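Local coordinates for cell division protein FtsI/penicillin binding protein 2 (Legionella pneumophila subsp. pneumophila ATCC 43290, PDB 4ZTK), which probably acts as a D,D-transpeptidase of the FtsI type that cross-links peptidoglycan during cell division, at residues P241-A246 with G265-D270; K236-P241 with L298-F303; P84-A89 with P149-K154; C138-S143 with M178-E183. All blocks are in the same frame, centred on the assembly; numbering follows the deposited sequence.

Contact 1 (P241-A246 with G265-D270); sequences PGVSVA and GYVPAD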
# COMPACT_ATOMS: atom_id res chain seq x y z
N PRO A 241 -7.93 13.73 13.11
CA PRO A 241 -9.16 14.49 13.34
C PRO A 241 -9.32 15.65 12.36
O PRO A 241 -8.43 16.49 12.25
CB PRO A 241 -8.97 15.03 14.76
CG PRO A 241 -8.12 13.99 15.42
CD PRO A 241 -7.17 13.52 14.35
N GLY A 242 -10.44 15.67 11.64
CA GLY A 242 -10.74 16.75 10.73
C GLY A 242 -10.16 16.57 9.34
O GLY A 242 -10.35 17.40 8.46
N VAL A 243 -9.43 15.47 9.15
CA VAL A 243 -8.84 15.17 7.85
C VAL A 243 -9.11 13.71 7.48
O VAL A 243 -8.63 12.80 8.15
CB VAL A 243 -7.32 15.41 7.85
CG1 VAL A 243 -6.76 15.21 6.46
CG2 VAL A 243 -6.99 16.82 8.35
N SER A 244 -9.89 13.50 6.43
CA SER A 244 -10.22 12.13 6.03
C SER A 244 -9.00 11.44 5.42
O SER A 244 -8.35 11.96 4.52
CB SER A 244 -11.40 12.12 5.05
OG SER A 244 -11.06 12.77 3.84
N VAL A 245 -8.69 10.26 5.95
CA VAL A 245 -7.53 9.51 5.51
C VAL A 245 -7.97 8.18 4.91
O VAL A 245 -8.78 7.46 5.50
CB VAL A 245 -6.56 9.24 6.68
CG1 VAL A 245 -5.32 8.53 6.18
CG2 VAL A 245 -6.18 10.54 7.38
N ALA A 246 -7.45 7.87 3.73
CA ALA A 246 -7.71 6.59 3.08
C ALA A 246 -6.43 5.79 3.09
O ALA A 246 -5.37 6.30 2.71
CB ALA A 246 -8.17 6.82 1.65
N GLY A 265 -1.53 4.72 1.40
CA GLY A 265 -2.72 5.53 1.42
C GLY A 265 -2.57 6.89 0.78
O GLY A 265 -1.57 7.18 0.13
N TYR A 266 -3.58 7.74 0.97
CA TYR A 266 -3.56 9.07 0.39
C TYR A 266 -4.43 10.02 1.21
O TYR A 266 -5.33 9.58 1.94
CB TYR A 266 -3.99 9.03 -1.08
CG TYR A 266 -5.32 8.36 -1.32
CD1 TYR A 266 -6.51 9.06 -1.19
CD2 TYR A 266 -5.39 7.02 -1.70
CE1 TYR A 266 -7.73 8.46 -1.41
CE2 TYR A 266 -6.61 6.41 -1.94
CZ TYR A 266 -7.78 7.13 -1.79
OH TYR A 266 -9.00 6.54 -2.01
N VAL A 267 -4.16 11.32 1.09
CA VAL A 267 -4.74 12.30 1.99
C VAL A 267 -4.74 13.69 1.35
O VAL A 267 -3.80 14.03 0.62
CB VAL A 267 -3.95 12.33 3.34
CG1 VAL A 267 -2.52 12.81 3.12
CG2 VAL A 267 -4.64 13.18 4.38
N PRO A 268 -5.81 14.49 1.56
CA PRO A 268 -7.10 14.12 2.16
C PRO A 268 -7.85 13.18 1.23
O PRO A 268 -7.69 13.29 0.02
CB PRO A 268 -7.84 15.47 2.25
CG PRO A 268 -6.77 16.52 2.17
CD PRO A 268 -5.74 15.92 1.24
N ALA A 269 -8.65 12.27 1.77
CA ALA A 269 -9.31 11.26 0.94
C ALA A 269 -10.25 11.87 -0.09
O ALA A 269 -10.32 11.41 -1.23
CB ALA A 269 -10.05 10.26 1.80
N ASP A 270 -10.96 12.93 0.31
CA ASP A 270 -11.97 13.56 -0.54
C ASP A 270 -11.39 14.32 -1.72
O ASP A 270 -12.06 14.52 -2.73
CB ASP A 270 -12.87 14.48 0.30
CG ASP A 270 -12.07 15.46 1.14
OD1 ASP A 270 -12.48 16.64 1.24
OD2 ASP A 270 -11.03 15.06 1.71
O HOH W 1 -10.49 16.05 4.72
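Ala246 and Tyr266 form an antiparallel hydrogen-bonded pair where strand 246-253, at one edge of the five-stranded sheet, begins beside the end of strand 259-267. Tyr266 N gives a bond to Ala246 O at 2.9 Å, and Ala246 N returns one to Tyr266 O at 3.3 Å. Gly265, with no side chain, suits this spot because its CA lies 3.0 Å from Ala246 O. Tyr266 CG stands between its backbone N and C (chi1 54°), which turns the ring so that Ala246 CB rests over one face, 3.7 Å from the centroid, a CH-pi contact that a methyl can make. Past the strand ends Ala269 N bonds to Ser244 O at 2.8 Å, 43° off the carbonyl plane, and only weakly to Ser244 OG. A water bridges Ser244 N and Asp270 OD2, less certainly because the aspartate is poorly ordered. Nearby, two branched side chains touch, Val243 CG1 to Val267 CG2 at 3.6 Å, just before the cis peptide bond of Pro268. Helix 216-231 lies against Ala246 and Ala269, with Tyr266 OH hydrogen-bonded to its Asn223 OD1; helix 189-200 touches Tyr266, and Gly265 and Val267 bond to strand 274-281 through Leu276 and Tyr274.

Contact 2 (K236-P241 with L298-F303); sequences KLAVIP and LAAPVF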
# COMPACT_ATOMS: atom_id res chain seq x y z
N LYS A 236 -6.36 2.25 12.07
CA LYS A 236 -6.85 3.22 13.05
C LYS A 236 -5.80 4.23 13.52
O LYS A 236 -6.13 5.38 13.81
CB LYS A 236 -7.48 2.50 14.24
CG LYS A 236 -8.44 3.36 15.04
CD LYS A 236 -9.09 2.56 16.15
CE LYS A 236 -9.85 3.46 17.10
NZ LYS A 236 -10.36 2.71 18.29
N LEU A 237 -4.54 3.81 13.58
CA LEU A 237 -3.47 4.69 14.05
C LEU A 237 -3.11 5.76 13.02
O LEU A 237 -2.26 6.61 13.27
CB LEU A 237 -2.22 3.87 14.42
CG LEU A 237 -2.36 2.83 15.54
CD1 LEU A 237 -1.00 2.21 15.87
CD2 LEU A 237 -2.97 3.45 16.78
N ALA A 238 -3.74 5.71 11.85
CA ALA A 238 -3.53 6.72 10.82
C ALA A 238 -4.59 7.82 10.86
O ALA A 238 -4.56 8.74 10.04
CB ALA A 238 -3.49 6.08 9.44
N VAL A 239 -5.52 7.73 11.80
CA VAL A 239 -6.61 8.70 11.90
C VAL A 239 -6.10 10.11 12.22
O VAL A 239 -5.28 10.29 13.11
CB VAL A 239 -7.64 8.29 12.97
CG1 VAL A 239 -8.54 9.47 13.34
CG2 VAL A 239 -8.47 7.11 12.48
N ILE A 240 -6.59 11.10 11.48
CA ILE A 240 -6.30 12.50 11.77
C ILE A 240 -7.61 13.27 11.89
O ILE A 240 -8.31 13.44 10.90
CB ILE A 240 -5.46 13.16 10.67
CG1 ILE A 240 -4.13 12.43 10.49
CG2 ILE A 240 -5.24 14.63 10.99
CD1 ILE A 240 -3.37 12.87 9.24
N PRO A 241 -7.93 13.73 13.11
CA PRO A 241 -9.16 14.49 13.34
C PRO A 241 -9.32 15.65 12.36
O PRO A 241 -8.43 16.49 12.25
CB PRO A 241 -8.97 15.03 14.76
CG PRO A 241 -8.12 13.99 15.42
CD PRO A 241 -7.17 13.52 14.35
N LEU A 298 2.86 -0.42 13.17
CA LEU A 298 4.16 0.23 12.92
C LEU A 298 4.13 1.28 11.81
O LEU A 298 4.58 2.41 12.00
CB LEU A 298 5.23 -0.82 12.59
CG LEU A 298 5.49 -1.91 13.62
CD1 LEU A 298 6.64 -2.80 13.17
CD2 LEU A 298 5.76 -1.32 15.00
N ALA A 299 3.60 0.91 10.64
CA ALA A 299 3.69 1.76 9.46
C ALA A 299 2.63 2.85 9.46
O ALA A 299 2.88 3.97 9.00
CB ALA A 299 3.57 0.91 8.18
N ALA A 300 1.44 2.53 9.96
CA ALA A 300 0.34 3.49 10.00
C ALA A 300 0.62 4.75 10.84
O ALA A 300 0.31 5.86 10.39
CB ALA A 300 -0.97 2.82 10.43
N PRO A 301 1.18 4.59 12.05
CA PRO A 301 1.46 5.83 12.78
C PRO A 301 2.53 6.68 12.11
O PRO A 301 2.51 7.90 12.24
CB PRO A 301 1.92 5.35 14.17
CG PRO A 301 2.30 3.92 13.98
CD PRO A 301 1.42 3.40 12.89
N VAL A 302 3.46 6.05 11.39
CA VAL A 302 4.48 6.78 10.66
C VAL A 302 3.85 7.58 9.52
O VAL A 302 4.16 8.76 9.33
CB VAL A 302 5.58 5.85 10.11
CG1 VAL A 302 6.56 6.62 9.24
CG2 VAL A 302 6.33 5.17 11.26
N PHE A 303 2.95 6.93 8.78
CA PHE A 303 2.13 7.58 7.76
C PHE A 303 1.46 8.83 8.34
O PHE A 303 1.49 9.90 7.73
CB PHE A 303 1.07 6.59 7.27
CG PHE A 303 0.10 7.15 6.25
CD1 PHE A 303 -0.97 7.95 6.64
CD2 PHE A 303 0.22 6.82 4.91
CE1 PHE A 303 -1.88 8.44 5.71
CE2 PHE A 303 -0.69 7.30 3.97
CZ PHE A 303 -1.74 8.11 4.38
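Leu237 and Ala238 sit in a short 3-10 turn that packs on helix 295-310, the C-terminal helix that lies against the central sheet in the penicillin-binding protein and beta-lactamase fold. No hydrogen bond joins the two segments, so the contact rests on apolar side chains. Its outer part is aliphatic: Leu237 CB lies 4.0 Å from Pro301 CD, and Leu237 CD1 comes equally close to that CD carbon. Leu237 CG stands opposite its own carbonyl carbon (chi1 -60°), and from there the extended chain brings CD1 against the CD-CG side of the proline ring. Leucine is long enough to span this margin, where Leu237 is exposed and Pro301 partly so. The inner part is made of small groups, with Ala238 CB 4.2 Å from Ala300 CB; two alanines permit the backbones to come within 5.1 Å, measured from Ala238 CA to Ala300 CA. The aromatic share belongs to Phe303, whose buried ring also meets Phe263 of strand 259-267 edge-to-face and thereby ties the helix to the sheet. Backbone bonds shape each partner separately. Val239 N reaches back to Lys236 O to close the 3-10 turn, whereas Pro301 has no N-H to offer and the helix kinks there. Regular bonding is seen again at Phe303 N, which donates to Ala299 O, and Phe303 CD1 lies 4.2 Å from Ala238 CB.

Contact 3 (P84-A89 with P149-K154); sequences PFIAAA and PVIRKK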
# COMPACT_ATOMS: atom_id res chain seq x y z
N PRO A 84 -7.42 -3.72 -1.83
CA PRO A 84 -8.30 -2.72 -2.46
C PRO A 84 -8.45 -2.90 -3.97
O PRO A 84 -9.53 -2.61 -4.51
CB PRO A 84 -7.58 -1.39 -2.18
CG PRO A 84 -6.86 -1.64 -0.90
CD PRO A 84 -6.40 -3.08 -0.98
N PHE A 85 -7.40 -3.36 -4.64
CA PHE A 85 -7.44 -3.55 -6.09
C PHE A 85 -8.22 -4.80 -6.49
O PHE A 85 -8.91 -4.82 -7.51
CB PHE A 85 -6.02 -3.55 -6.67
CG PHE A 85 -5.24 -2.31 -6.33
CD1 PHE A 85 -5.35 -1.18 -7.11
CD2 PHE A 85 -4.41 -2.28 -5.22
CE1 PHE A 85 -4.63 -0.02 -6.80
CE2 PHE A 85 -3.69 -1.13 -4.90
CZ PHE A 85 -3.81 0.00 -5.70
N ILE A 86 -8.10 -5.85 -5.68
CA ILE A 86 -8.92 -7.05 -5.86
C ILE A 86 -10.39 -6.66 -5.76
O ILE A 86 -11.20 -7.03 -6.61
CB ILE A 86 -8.62 -8.11 -4.79
CG1 ILE A 86 -7.20 -8.66 -4.95
CG2 ILE A 86 -9.63 -9.25 -4.85
CD1 ILE A 86 -6.98 -9.44 -6.22
N ALA A 87 -10.72 -5.90 -4.72
CA ALA A 87 -12.09 -5.44 -4.52
C ALA A 87 -12.57 -4.56 -5.67
O ALA A 87 -13.70 -4.70 -6.13
CB ALA A 87 -12.21 -4.68 -3.20
N ALA A 88 -11.70 -3.66 -6.13
CA ALA A 88 -12.03 -2.75 -7.22
C ALA A 88 -12.37 -3.52 -8.49
O ALA A 88 -13.37 -3.24 -9.15
CB ALA A 88 -10.88 -1.79 -7.48
N ALA A 89 -11.53 -4.50 -8.82
CA ALA A 89 -11.74 -5.33 -10.00
C ALA A 89 -13.07 -6.06 -9.93
O ALA A 89 -13.80 -6.14 -10.92
CB ALA A 89 -10.60 -6.32 -10.16
N PRO A 149 -9.55 -14.05 -15.75
CA PRO A 149 -9.47 -12.95 -16.72
C PRO A 149 -9.73 -11.58 -16.09
O PRO A 149 -9.00 -10.63 -16.37
CB PRO A 149 -10.58 -13.28 -17.72
CG PRO A 149 -10.73 -14.76 -17.63
CD PRO A 149 -10.51 -15.08 -16.18
N VAL A 150 -10.75 -11.49 -15.23
CA VAL A 150 -11.10 -10.23 -14.60
C VAL A 150 -9.98 -9.71 -13.71
O VAL A 150 -9.58 -8.55 -13.80
CB VAL A 150 -12.41 -10.35 -13.78
CG1 VAL A 150 -12.65 -9.09 -12.96
CG2 VAL A 150 -13.59 -10.64 -14.70
N ILE A 151 -9.48 -10.59 -12.84
CA ILE A 151 -8.46 -10.20 -11.87
C ILE A 151 -7.11 -9.88 -12.52
O ILE A 151 -6.50 -8.86 -12.22
CB ILE A 151 -8.29 -11.26 -10.76
CG1 ILE A 151 -9.56 -11.35 -9.91
CG2 ILE A 151 -7.08 -10.93 -9.88
CD1 ILE A 151 -9.87 -10.07 -9.12
N ARG A 152 -6.64 -10.76 -13.40
CA ARG A 152 -5.34 -10.54 -14.04
C ARG A 152 -5.33 -9.27 -14.89
O ARG A 152 -4.39 -8.49 -14.83
CB ARG A 152 -4.92 -11.74 -14.87
CG ARG A 152 -4.43 -12.93 -14.07
CD ARG A 152 -3.68 -13.91 -14.96
NE ARG A 152 -2.48 -13.30 -15.52
CZ ARG A 152 -1.72 -13.86 -16.46
NH1 ARG A 152 -2.05 -15.04 -16.96
NH2 ARG A 152 -0.64 -13.23 -16.90
N LYS A 153 -6.38 -9.08 -15.69
CA LYS A 153 -6.46 -7.92 -16.57
C LYS A 153 -6.56 -6.61 -15.79
O LYS A 153 -5.81 -5.66 -16.06
CB LYS A 153 -7.66 -8.04 -17.51
CG LYS A 153 -8.00 -6.76 -18.26
CD LYS A 153 -9.07 -6.99 -19.31
CE LYS A 153 -9.50 -5.68 -19.95
NZ LYS A 153 -10.05 -4.72 -18.94
N LYS A 154 -7.47 -6.56 -14.83
CA LYS A 154 -7.69 -5.32 -14.09
C LYS A 154 -6.49 -4.95 -13.21
O LYS A 154 -6.13 -3.78 -13.12
CB LYS A 154 -8.99 -5.36 -13.29
CG LYS A 154 -9.36 -4.03 -12.64
CD LYS A 154 -9.51 -2.92 -13.67
CE LYS A 154 -10.62 -3.22 -14.66
NZ LYS A 154 -10.65 -2.22 -15.76
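Between Ile86 and Ala89 on one helix and Val150, Ile151 and Lys154 on the other there is no aromatic ring or guanidinium group: the interface is aliphatic, and the flat side chains serve other neighbours. The Phe85 ring makes edge-to-face pairs with Phe158, Phe160 and Tyr196, and the guanidinium of Arg152 makes a cation-pi contact with Trp166. Across the interface itself, Ala89 is central. Its CB is 3.6 Å from both CB and CG of Lys154 and 4.0 Å from Ile151 CD1, and a methyl suits this point because the two CA atoms, of Ala89 and Lys154, are 5.8 Å apart. These helices, 83-92 and 148-157, belong to the helical part of the transpeptidase fold; the first begins at Lys83, the last residue of the Ser80-Lys83 pattern that probably marks the SxxK catalytic motif. The axes of segments 84-89 and 149-154 approach to 9.5 Å at an angle of 122°. Ile86 CD1 meets Ile151 CG2 at 4.0 Å, the end of one branched chain against the branch methyl of the other. Val150 has CG1 opposite its backbone N (chi1 171°), which sets that methyl 3.8 Å from Ala89 O. Lys154 lends only the start of its chain to Ala89; bends at chi2 and chi3 turn the rest off, and NZ forms a salt bridge with Glu157 and a hydrogen bond to Ile213 O.

Contact 4 (C138-S143 with M178-E183); sequences CLIRVS and MAALGE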
# COMPACT_ATOMS: atom_id res chain seq x y z
N CYS A 138 -12.31 -13.88 2.95
CA CYS A 138 -13.31 -13.15 2.18
C CYS A 138 -12.75 -12.57 0.88
O CYS A 138 -13.36 -12.72 -0.18
CB CYS A 138 -13.96 -12.04 3.01
SG CYS A 138 -14.99 -12.66 4.38
N LEU A 139 -11.60 -11.91 0.96
CA LEU A 139 -10.99 -11.35 -0.24
C LEU A 139 -10.58 -12.44 -1.22
O LEU A 139 -10.66 -12.25 -2.44
CB LEU A 139 -9.80 -10.45 0.10
CG LEU A 139 -10.12 -8.95 0.22
CD1 LEU A 139 -10.63 -8.40 -1.10
CD2 LEU A 139 -11.12 -8.71 1.33
N ILE A 140 -10.14 -13.58 -0.69
CA ILE A 140 -9.79 -14.70 -1.55
C ILE A 140 -11.02 -15.18 -2.31
O ILE A 140 -10.96 -15.41 -3.52
CB ILE A 140 -9.19 -15.86 -0.76
CG1 ILE A 140 -7.78 -15.52 -0.27
CG2 ILE A 140 -9.13 -17.08 -1.64
CD1 ILE A 140 -7.18 -16.57 0.67
N ARG A 141 -12.13 -15.32 -1.60
CA ARG A 141 -13.38 -15.73 -2.22
C ARG A 141 -13.79 -14.72 -3.28
O ARG A 141 -14.20 -15.09 -4.38
CB ARG A 141 -14.48 -15.90 -1.16
CG ARG A 141 -15.84 -16.26 -1.73
CD ARG A 141 -16.76 -16.85 -0.67
NE ARG A 141 -16.87 -15.99 0.51
CZ ARG A 141 -17.73 -16.19 1.50
NH1 ARG A 141 -17.76 -15.37 2.54
NH2 ARG A 141 -18.58 -17.21 1.44
N VAL A 142 -13.67 -13.44 -2.97
CA VAL A 142 -13.96 -12.38 -3.92
C VAL A 142 -13.12 -12.54 -5.19
O VAL A 142 -13.65 -12.49 -6.31
CB VAL A 142 -13.73 -10.99 -3.29
CG1 VAL A 142 -13.65 -9.92 -4.36
CG2 VAL A 142 -14.85 -10.68 -2.30
N SER A 143 -11.83 -12.77 -5.01
CA SER A 143 -10.91 -12.98 -6.13
C SER A 143 -11.28 -14.20 -6.96
O SER A 143 -11.31 -14.14 -8.20
CB SER A 143 -9.47 -13.10 -5.62
OG SER A 143 -8.56 -13.26 -6.70
N MSE A 178 -3.65 -16.67 -4.04
CA MSE A 178 -2.35 -16.04 -3.82
C MSE A 178 -2.39 -14.57 -4.19
O MSE A 178 -1.79 -13.73 -3.52
CB MSE A 178 -1.27 -16.75 -4.62
CG MSE A 178 -1.01 -18.19 -4.18
SE MSE A 178 0.31 -19.08 -5.31
CE MSE A 178 1.91 -18.11 -4.74
N ALA A 179 -3.11 -14.26 -5.27
CA ALA A 179 -3.28 -12.88 -5.71
C ALA A 179 -3.95 -12.03 -4.64
O ALA A 179 -3.51 -10.92 -4.35
CB ALA A 179 -4.10 -12.83 -6.99
N ALA A 180 -5.00 -12.57 -4.03
CA ALA A 180 -5.76 -11.84 -3.02
C ALA A 180 -4.91 -11.59 -1.78
O ALA A 180 -5.14 -10.63 -1.05
CB ALA A 180 -7.03 -12.59 -2.66
N LEU A 181 -3.94 -12.46 -1.54
CA LEU A 181 -3.03 -12.30 -0.42
C LEU A 181 -1.81 -11.46 -0.80
O LEU A 181 -1.00 -11.12 0.05
CB LEU A 181 -2.58 -13.67 0.09
CG LEU A 181 -3.75 -14.49 0.63
CD1 LEU A 181 -3.24 -15.81 1.15
CD2 LEU A 181 -4.46 -13.73 1.72
N GLY A 182 -1.69 -11.13 -2.08
CA GLY A 182 -0.56 -10.37 -2.56
C GLY A 182 0.71 -11.19 -2.43
O GLY A 182 1.79 -10.64 -2.23
N GLU A 183 0.56 -12.50 -2.56
CA GLU A 183 1.66 -13.45 -2.39
C GLU A 183 2.49 -13.65 -3.67
O GLU A 183 3.72 -13.67 -3.63
CB GLU A 183 1.10 -14.79 -1.89
CG GLU A 183 2.14 -15.82 -1.51
CD GLU A 183 1.52 -17.05 -0.87
OE1 GLU A 183 1.52 -18.12 -1.51
OE2 GLU A 183 1.04 -16.95 0.28
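Ala180 CB is the point at which the last turn of helix 172-181 meets helix 136-146, and the apolar contacts gather around it. The methyl lies 3.6 Å from Ile140 CA, 3.7 Å from Leu139 O and 3.9 Å from Ser143 CB, nestling against the backbone of the facing helix as well as its side chains. Alanine fits because the two chains are close here, with Ile140 CA 5.2 Å from Ala180 CA. Toward one margin, Ile140 reaches further: CG1 stands opposite the carbonyl carbon (chi1 -72°) and the chain then extends, bringing CD1 to 4.0 Å from Leu181 CG, where it also meets both leucine methyls. Both residues are partly exposed, so this pair lies toward the surface.

No hydrogen bond crosses between the segments; polar groups pair within their own segment or with residues outside both. Ser143 suits a buried helix position because its OG, placed opposite the backbone N, is satisfied by Leu176 O in the helix it faces. The C-terminal end of helix 172-181 is finished by backbone bonds: Glu183 N donates to O of Met178 (modelled as selenomethionine) at 2.8 Å and Gly182 N to Ala179 O at 2.9 Å. Gly182 takes a positive phi of 66°, which glycine adopts easily. The carbonyl of Ala180 also receives a weak hydrogen bond from Lys83, and Leu139 touches the same lysine, whose place in an SxxK pattern suggests a catalytic role. The helix end is thus a Schellman motif, set within the helical part of the transpeptidase fold next to the probable active site.

The four contacts form two touching pairs. Contacts 1 and 2, centres about 11 Å apart, share Pro241 and meet where Val245 CG1 comes 3.5 Å from Phe303 CE1; contact 1 is nested within the loop that contact 2 closes. Contacts 3 and 4, centres about 10 Å apart, alternate along the chain and join where Ile86 CG2 packs 3.9 Å from Ser143 CB. The first pair belongs to the sheet side and the second to the helical side, the nearest atoms of contacts 1 and 3 being about 8 Å apart. Ser80 and Lys83, before contact 3, and Lys248, two residues beyond Ala246 on strand 246-253, probably bring motifs from both sides into one active site.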